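Side-chain contacts in Zn-dependent hydrolase of metallo-beta-lactamase superfamily TM0207 (Thermotoga maritima, PDB 1VJN), which is probably a zinc-dependent hydrolase of the metallo-beta-lactamase superfamily, its exact substrate and reaction being unknown: residues A21-E26 / I32-F37; T16-A21 / P44-T49; R73-D76 / A80-V83. All coordinates share one frame; numbering follows the deposited sequence.

Contact 1: A21-E26 / I32-F37; sequences ACFALE and IVTDPF
An antiparallel beta hairpin of the metallo-beta-lactamase fold, strands 22-27 and 30-34, brings A21-E26 against I32-F37. L25 and I32 form a hydrogen-bonded pair, I32 N reaching L25 O at 2.8 Å and L25 N returning to I32 O, while A24 and V33 make the non-hydrogen-bonded pair beside it. One step on, T34 N bonds F23 O. T34 then adds its side chain to the ladder: with chi1 62°, OG1 sits between its own backbone N and carbonyl carbon, where it meets A21 O and F23 N. There OG1 donates to A21 O at 2.9 Å, in the carbonyl plane on a lone pair, and accepts from F23 N at 3.1 Å. The same oxygen lies at the edge of the F23 ring, near its plane. On the A24 and V33 side, C22 SG, anti to its backbone N, reaches V33 CG1 at 3.8 Å and packs beside P36. C22 CB touches F37 CE2 at 3.8 Å, with the sulfur obliquely disposed to that ring. A water bridges A21 N and D35 O. D35 OD2 lies 3.7 Å from A21 CB and is hydrogen-bonded to S56 OG. A21 O accepts from both T34 OG1 and H120 NE2. T34 OG1 thus takes the place of the T34 carbonyl as acceptor for F23 N, and the buried hydroxyl adds one further bond, to A21 O.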
loop_
_atom_site.group_PDB
_atom_site.type_symbol
_atom_site.label_atom_id
_atom_site.label_comp_id
_atom_site.label_asym_id
_atom_site.label_seq_id
_atom_site.Cartn_x
_atom_site.Cartn_y
_atom_site.Cartn_z
ATOM N N ALA A 21 -2.669 -4.151 6.460
ATOM C CA ALA A 21 -2.434 -3.182 5.345
ATOM C C ALA A 21 -1.924 -1.837 5.918
ATOM O O ALA A 21 -1.985 -0.813 5.247
ATOM C CB ALA A 21 -3.724 -2.952 4.579
ATOM N N CYS A 22 -1.451 -1.886 7.164
ATOM C CA CYS A 22 -0.963 -0.718 7.924
ATOM C C CYS A 22 0.534 -0.450 7.807
ATOM O O CYS A 22 1.373 -1.191 8.312
ATOM C CB CYS A 22 -1.310 -0.855 9.390
ATOM S SG CYS A 22 -0.823 0.624 10.315
ATOM N N PHE A 23 0.841 0.624 7.104
ATOM C CA PHE A 23 2.172 1.130 6.885
ATOM C C PHE A 23 2.293 2.580 7.327
ATOM O O PHE A 23 1.342 3.361 7.178
ATOM C CB PHE A 23 2.455 1.128 5.383
ATOM C CG PHE A 23 2.433 -0.229 4.749
ATOM C CD1 PHE A 23 1.229 -0.815 4.376
ATOM C CD2 PHE A 23 3.606 -0.889 4.478
ATOM C CE1 PHE A 23 1.197 -2.070 3.790
ATOM C CE2 PHE A 23 3.580 -2.141 3.877
ATOM C CZ PHE A 23 2.376 -2.728 3.534
ATOM N N ALA A 24 3.445 2.937 7.865
ATOM C CA ALA A 24 3.811 4.353 8.028
ATOM C C ALA A 24 4.769 4.674 6.907
ATOM O O ALA A 24 5.791 3.972 6.719
ATOM C CB ALA A 24 4.437 4.665 9.405
ATOM N N LEU A 25 4.403 5.698 6.133
ATOM C CA LEU A 25 5.260 6.304 5.098
ATOM C C LEU A 25 5.786 7.638 5.568
ATOM O O LEU A 25 5.015 8.534 5.913
ATOM C CB LEU A 25 4.467 6.543 3.799
ATOM C CG LEU A 25 3.594 5.409 3.322
ATOM C CD1 LEU A 25 2.756 5.871 2.125
ATOM C CD2 LEU A 25 4.450 4.225 2.969
ATOM N N GLU A 26 7.094 7.789 5.569
ATOM C CA GLU A 26 7.709 9.062 5.870
ATOM C C GLU A 26 8.356 9.692 4.635
ATOM O O GLU A 26 9.210 9.093 3.979
ATOM C CB GLU A 26 8.731 8.899 6.961
ATOM C CG GLU A 26 8.128 8.378 8.242
ATOM C CD GLU A 26 9.172 7.930 9.247
ATOM O OE1 GLU A 26 10.127 8.701 9.525
ATOM O OE2 GLU A 26 9.026 6.808 9.771
ATOM N N ILE A 32 2.574 9.519 6.951
ATOM C CA ILE A 32 1.254 9.033 6.544
ATOM C C ILE A 32 1.084 7.621 7.096
ATOM O O ILE A 32 2.007 6.809 6.995
ATOM C CB ILE A 32 1.179 8.989 5.029
ATOM C CG1 ILE A 32 1.336 10.403 4.452
ATOM C CG2 ILE A 32 -0.106 8.410 4.595
ATOM C CD1 ILE A 32 1.946 10.444 3.096
ATOM N N VAL A 33 -0.053 7.344 7.712
ATOM C CA VAL A 33 -0.393 5.995 8.144
ATOM C C VAL A 33 -1.611 5.484 7.352
ATOM O O VAL A 33 -2.659 6.144 7.271
ATOM C CB VAL A 33 -0.613 5.899 9.668
ATOM C CG1 VAL A 33 -0.942 4.413 10.086
ATOM C CG2 VAL A 33 0.613 6.383 10.418
ATOM N N THR A 34 -1.449 4.349 6.692
ATOM C CA THR A 34 -2.549 3.716 5.978
ATOM C C THR A 34 -3.216 2.687 6.839
ATOM O O THR A 34 -2.545 1.995 7.559
ATOM C CB THR A 34 -2.075 2.992 4.751
ATOM O OG1 THR A 34 -1.179 1.937 5.133
ATOM C CG2 THR A 34 -1.241 3.945 3.907
ATOM N N ASP A 35 -4.538 2.595 6.740
ATOM C CA ASP A 35 -5.312 1.484 7.265
ATOM C C ASP A 35 -4.858 0.957 8.640
ATOM O O ASP A 35 -4.479 -0.226 8.750
ATOM C CB ASP A 35 -5.262 0.334 6.268
ATOM C CG ASP A 35 -6.056 0.597 4.980
ATOM O OD1 ASP A 35 -6.552 1.709 4.747
ATOM O OD2 ASP A 35 -6.247 -0.294 4.127
ATOM N N PRO A 36 -4.880 1.788 9.686
ATOM C CA PRO A 36 -4.472 1.317 11.009
ATOM C C PRO A 36 -5.520 0.367 11.586
ATOM O O PRO A 36 -6.642 0.358 11.115
ATOM C CB PRO A 36 -4.327 2.616 11.833
ATOM C CG PRO A 36 -5.114 3.649 11.117
ATOM C CD PRO A 36 -5.321 3.194 9.714
ATOM N N PHE A 37 -5.164 -0.415 12.596
ATOM C CA PHE A 37 -6.071 -1.420 13.193
ATOM C C PHE A 37 -5.856 -1.468 14.697
ATOM O O PHE A 37 -4.955 -0.788 15.195
ATOM C CB PHE A 37 -5.754 -2.814 12.643
ATOM C CG PHE A 37 -4.296 -3.212 12.823
ATOM C CD1 PHE A 37 -3.794 -3.553 14.086
ATOM C CD2 PHE A 37 -3.410 -3.191 11.735
ATOM C CE1 PHE A 37 -2.442 -3.893 14.267
ATOM C CE2 PHE A 37 -2.071 -3.541 11.901
ATOM C CZ PHE A 37 -1.577 -3.894 13.171
HETATM O O HOH W 1 -4.675 -2.794 8.075
#

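Contact 2: T16-A21 / P44-T49; sequences TWFGHA and PIPNVT
F18 of strand 13-19 in the metallo-beta-lactamase fold packs its ring against P46 and V48 of the irregular loop joining strands 30-34 and 52-54. The tight part is a CH-pi contact: P46 CB lies 4.0 Å from the centroid of the F18 ring, over the face and 15° off the normal. P46 CA, also a ring atom, comes to 3.8 Å from F18 CD1. The CA–CB bond of F18 points toward the loop, and chi1 -70°, with CG anti to the carbonyl carbon, sets the ring over P46. T16 CG2, two residues back on the same strand, covers the opposite face 3.6 Å above the ring plane, leaving the phenyl between a threonine methyl and a proline. F18 also touches A24, P46 reaches C22, and V48 meets T31 and V33, tying the loop to the hairpin. The other side is looser. P44, I45 and N47 are exposed; the I45 side chain is not modelled past CB, and N47 OD1 takes a weak hydrogen bond from K69 NZ. Apolar packing alone joins the two segments, which bury 177 Å² in total. At the far end of the ring, F18 CZ meets the V48 methyl CG2 at 3.6 Å, in an oblique approach.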
loop_
_atom_site.group_PDB
_atom_site.type_symbol
_atom_site.label_atom_id
_atom_site.label_comp_id
_atom_site.label_asym_id
_atom_site.label_seq_id
_atom_site.Cartn_x
_atom_site.Cartn_y
_atom_site.Cartn_z
ATOM N N THR A 16 7.434 1.739 6.907
ATOM C CA THR A 16 7.385 0.805 8.023
ATOM C C THR A 16 6.096 0.027 7.951
ATOM O O THR A 16 5.028 0.595 7.867
ATOM C CB THR A 16 7.441 1.549 9.395
ATOM O OG1 THR A 16 8.691 2.234 9.533
ATOM C CG2 THR A 16 7.430 0.568 10.567
ATOM N N TRP A 17 6.210 -1.285 8.030
ATOM C CA TRP A 17 5.051 -2.134 8.029
ATOM C C TRP A 17 4.718 -2.525 9.470
ATOM O O TRP A 17 5.568 -2.969 10.212
ATOM C CB TRP A 17 5.316 -3.358 7.166
ATOM C CG TRP A 17 4.125 -4.205 6.960
ATOM C CD1 TRP A 17 2.816 -3.800 6.816
ATOM C CD2 TRP A 17 4.130 -5.607 6.812
ATOM N NE1 TRP A 17 2.016 -4.886 6.623
ATOM C CE2 TRP A 17 2.804 -6.012 6.623
ATOM C CE3 TRP A 17 5.132 -6.584 6.857
ATOM C CZ2 TRP A 17 2.454 -7.353 6.447
ATOM C CZ3 TRP A 17 4.782 -7.915 6.680
ATOM C CH2 TRP A 17 3.457 -8.283 6.475
ATOM N N PHE A 18 3.453 -2.365 9.837
ATOM C CA PHE A 18 2.944 -2.742 11.158
ATOM C C PHE A 18 2.041 -3.982 11.110
ATOM O O PHE A 18 1.516 -4.424 12.138
ATOM C CB PHE A 18 2.171 -1.561 11.744
ATOM C CG PHE A 18 3.048 -0.427 12.109
ATOM C CD1 PHE A 18 3.799 -0.478 13.249
ATOM C CD2 PHE A 18 3.155 0.674 11.285
ATOM C CE1 PHE A 18 4.608 0.554 13.590
ATOM C CE2 PHE A 18 3.979 1.708 11.622
ATOM C CZ PHE A 18 4.696 1.654 12.768
ATOM N N GLY A 19 1.865 -4.525 9.920
ATOM C CA GLY A 19 1.053 -5.718 9.704
ATOM C C GLY A 19 -0.250 -5.401 9.009
ATOM O O GLY A 19 -0.650 -4.260 8.939
ATOM N N HIS A 20 -0.938 -6.426 8.501
ATOM C CA HIS A 20 -2.159 -6.222 7.786
ATOM C C HIS A 20 -1.892 -5.215 6.631
ATOM O O HIS A 20 -0.974 -5.444 5.886
ATOM C CB HIS A 20 -3.291 -5.861 8.748
ATOM C CG HIS A 20 -3.608 -6.947 9.745
ATOM N ND1 HIS A 20 -4.216 -8.137 9.387
ATOM C CD2 HIS A 20 -3.400 -7.026 11.078
ATOM C CE1 HIS A 20 -4.367 -8.895 10.454
ATOM N NE2 HIS A 20 -3.886 -8.242 11.496
ATOM N N ALA A 21 -2.669 -4.151 6.460
ATOM C CA ALA A 21 -2.434 -3.182 5.345
ATOM C C ALA A 21 -1.924 -1.837 5.918
ATOM O O ALA A 21 -1.985 -0.813 5.247
ATOM C CB ALA A 21 -3.724 -2.952 4.579
ATOM N N PRO A 44 0.410 -6.054 17.282
ATOM C CA PRO A 44 0.994 -5.074 18.211
ATOM C C PRO A 44 0.726 -3.632 17.759
ATOM O O PRO A 44 1.059 -3.262 16.623
ATOM C CB PRO A 44 2.500 -5.398 18.192
ATOM C CG PRO A 44 2.698 -6.366 17.052
ATOM C CD PRO A 44 1.385 -7.069 16.848
ATOM N N ILE A 45 0.141 -2.830 18.647
ATOM C CA ILE A 45 -0.358 -1.495 18.285
ATOM C C ILE A 45 0.718 -0.619 17.609
ATOM O O ILE A 45 1.808 -0.442 18.165
ATOM C CB ILE A 45 -0.927 -0.771 19.534
ATOM N N PRO A 46 0.426 -0.096 16.411
ATOM C CA PRO A 46 1.293 0.910 15.781
ATOM C C PRO A 46 1.516 2.101 16.710
ATOM O O PRO A 46 0.559 2.791 17.069
ATOM C CB PRO A 46 0.508 1.342 14.524
ATOM C CG PRO A 46 -0.482 0.228 14.240
ATOM C CD PRO A 46 -0.728 -0.452 15.560
ATOM N N ASN A 47 2.759 2.323 17.119
ATOM C CA ASN A 47 3.073 3.404 18.043
ATOM C C ASN A 47 3.724 4.525 17.243
ATOM O O ASN A 47 4.959 4.594 17.158
ATOM C CB ASN A 47 4.012 2.880 19.137
ATOM C CG ASN A 47 3.753 3.511 20.503
ATOM O OD1 ASN A 47 3.047 4.515 20.621
ATOM N ND2 ASN A 47 4.327 2.910 21.547
ATOM N N VAL A 48 2.907 5.389 16.634
ATOM C CA VAL A 48 3.416 6.366 15.646
ATOM C C VAL A 48 2.610 7.681 15.593
ATOM O O VAL A 48 1.394 7.656 15.790
ATOM C CB VAL A 48 3.517 5.666 14.254
ATOM C CG1 VAL A 48 3.156 6.597 13.081
ATOM C CG2 VAL A 48 4.925 5.051 14.073
ATOM N N THR A 49 3.316 8.798 15.331
ATOM C CA THR A 49 2.746 10.152 15.214
ATOM C C THR A 49 2.482 10.595 13.750
ATOM O O THR A 49 3.405 10.869 12.983
ATOM C CB THR A 49 3.668 11.198 15.879
ATOM O OG1 THR A 49 3.603 11.089 17.306
ATOM C CG2 THR A 49 3.169 12.619 15.633
#

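Contact 3: R73-D76 / A80-V83; sequences RVID and AYTV
I75 and Y81 meet where the edges of the two beta sheets of the metallo-beta-lactamase sandwich face each other. The axes of 73-75 and 80-83 come no nearer than 9.9 Å, at 161°, nearly antiparallel, and side chains fill the gap. I75 lays a methyl on the tyrosine: CG2 lies 3.8 Å from the centroid of the Y81 ring and 22° off its normal, a CH-pi contact displaced to the CE1 side, where CG2 to Y81 CE1 is 3.5 Å. With chi1 -56°, I75 puts CG2 anti to its backbone N and CG1 beside that N; the extended chi2 then carries CD1 back to Y81 CG at 4.1 Å. Both branches thus bear on the ring, one at its outer half and one near its root, as the two side chains run antiparallel alongside one another. V83, two residues on and on the same side of its strand as Y81, sets its CG2 4.3 Å from I75 CD1 and 4.1 Å from R73 CG. R73 begins extended, CG anti to N, then bends at chi2 and chi3, crossing V83 at about a right angle. Its NH1 donates to V74 O at 3.3 Å, with that oxygen in the guanidinium plane but NH1 tilted from the carbonyl plane, while NH2 stays oblique to the Y81 ring. The Y81 hydroxyl bonds R77 O in the short link between the two strands. Strand 73-75 runs beside 52-54 in one sheet and 79-83 beside 86-95 in the other, with I75 also touching V52 and I88, and V83 touching V52.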
loop_
_atom_site.group_PDB
_atom_site.type_symbol
_atom_site.label_atom_id
_atom_site.label_comp_id
_atom_site.label_asym_id
_atom_site.label_seq_id
_atom_site.Cartn_x
_atom_site.Cartn_y
_atom_site.Cartn_z
ATOM N N ARG A 73 -4.970 14.554 9.580
ATOM C CA ARG A 73 -6.073 14.609 8.660
ATOM C C ARG A 73 -6.435 13.166 8.291
ATOM O O ARG A 73 -5.579 12.394 7.854
ATOM C CB ARG A 73 -5.654 15.374 7.409
ATOM C CG ARG A 73 -6.608 15.312 6.251
ATOM C CD ARG A 73 -7.986 15.683 6.615
ATOM N NE ARG A 73 -8.525 16.635 5.647
ATOM C CZ ARG A 73 -9.413 16.348 4.716
ATOM N NH1 ARG A 73 -9.926 15.114 4.598
ATOM N NH2 ARG A 73 -9.831 17.319 3.931
ATOM N N VAL A 74 -7.696 12.785 8.503
ATOM C CA VAL A 74 -8.167 11.458 8.114
ATOM C C VAL A 74 -8.706 11.615 6.699
ATOM O O VAL A 74 -9.529 12.477 6.501
ATOM C CB VAL A 74 -9.324 10.997 8.982
ATOM C CG1 VAL A 74 -9.874 9.623 8.446
ATOM C CG2 VAL A 74 -8.874 10.883 10.400
ATOM N N ILE A 75 -8.278 10.783 5.750
ATOM C CA ILE A 75 -8.817 10.797 4.388
ATOM C C ILE A 75 -9.429 9.416 4.129
ATOM O O ILE A 75 -8.749 8.404 4.208
ATOM C CB ILE A 75 -7.743 11.128 3.360
ATOM C CG1 ILE A 75 -7.074 12.428 3.688
ATOM C CG2 ILE A 75 -8.312 11.264 1.958
ATOM C CD1 ILE A 75 -5.945 12.752 2.796
ATOM N N ASP A 76 -10.754 9.392 3.926
ATOM C CA ASP A 76 -11.465 8.160 3.671
ATOM C C ASP A 76 -12.438 8.269 2.500
ATOM O O ASP A 76 -13.338 7.471 2.400
ATOM C CB ASP A 76 -12.217 7.709 4.914
ATOM C CG ASP A 76 -13.203 8.738 5.418
ATOM O OD1 ASP A 76 -13.469 9.767 4.748
ATOM O OD2 ASP A 76 -13.749 8.609 6.524
ATOM N N ALA A 80 -8.684 14.588 -4.650
ATOM C CA ALA A 80 -7.336 15.102 -4.687
ATOM C C ALA A 80 -7.119 16.000 -3.490
ATOM O O ALA A 80 -7.899 16.901 -3.240
ATOM C CB ALA A 80 -7.112 15.867 -5.969
ATOM N N TYR A 81 -6.061 15.740 -2.749
ATOM C CA TYR A 81 -5.798 16.452 -1.536
ATOM C C TYR A 81 -4.332 16.831 -1.470
ATOM O O TYR A 81 -3.459 16.218 -2.085
ATOM C CB TYR A 81 -6.107 15.575 -0.327
ATOM C CG TYR A 81 -7.423 14.849 -0.401
ATOM C CD1 TYR A 81 -7.547 13.626 -1.076
ATOM C CD2 TYR A 81 -8.549 15.374 0.225
ATOM C CE1 TYR A 81 -8.775 12.970 -1.116
ATOM C CE2 TYR A 81 -9.760 14.728 0.183
ATOM C CZ TYR A 81 -9.870 13.531 -0.481
ATOM O OH TYR A 81 -11.086 12.915 -0.477
ATOM N N THR A 82 -4.068 17.840 -0.667
ATOM C CA THR A 82 -2.731 18.283 -0.442
ATOM C C THR A 82 -2.662 18.523 1.045
ATOM O O THR A 82 -3.366 19.368 1.595
ATOM C CB THR A 82 -2.475 19.547 -1.253
ATOM O OG1 THR A 82 -2.231 19.171 -2.608
ATOM C CG2 THR A 82 -1.176 20.240 -0.823
ATOM N N VAL A 83 -1.849 17.734 1.707
ATOM C CA VAL A 83 -1.803 17.806 3.130
ATOM C C VAL A 83 -0.351 17.905 3.481
ATOM O O VAL A 83 0.406 16.954 3.272
ATOM C CB VAL A 83 -2.480 16.579 3.779
ATOM C CG1 VAL A 83 -2.293 16.622 5.292
ATOM C CG2 VAL A 83 -3.972 16.530 3.420
#

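Contacts 1 and 2 are built on neighbouring strands of the six-stranded sheet; their centres lie about 6 Å apart, they share A21, and contact 1 is nested within the chain loop that contact 2 closes. They touch directly: T16 N probably bonds A24 O at 2.8 Å, and F37 CZ packs on F18 O at 3.3 Å. R73-D76 of contact 3 is on an outermost strand of the same sheet; this contact's centre lies about 14 Å from that of contact 1 and about 19 Å from that of contact 2. It alone reaches the eight-stranded sheet through its own segments. D35 bonds S56, just before the superfamily's metal-binding HxHxDH sequence, so contact 1 probably borders the metal site.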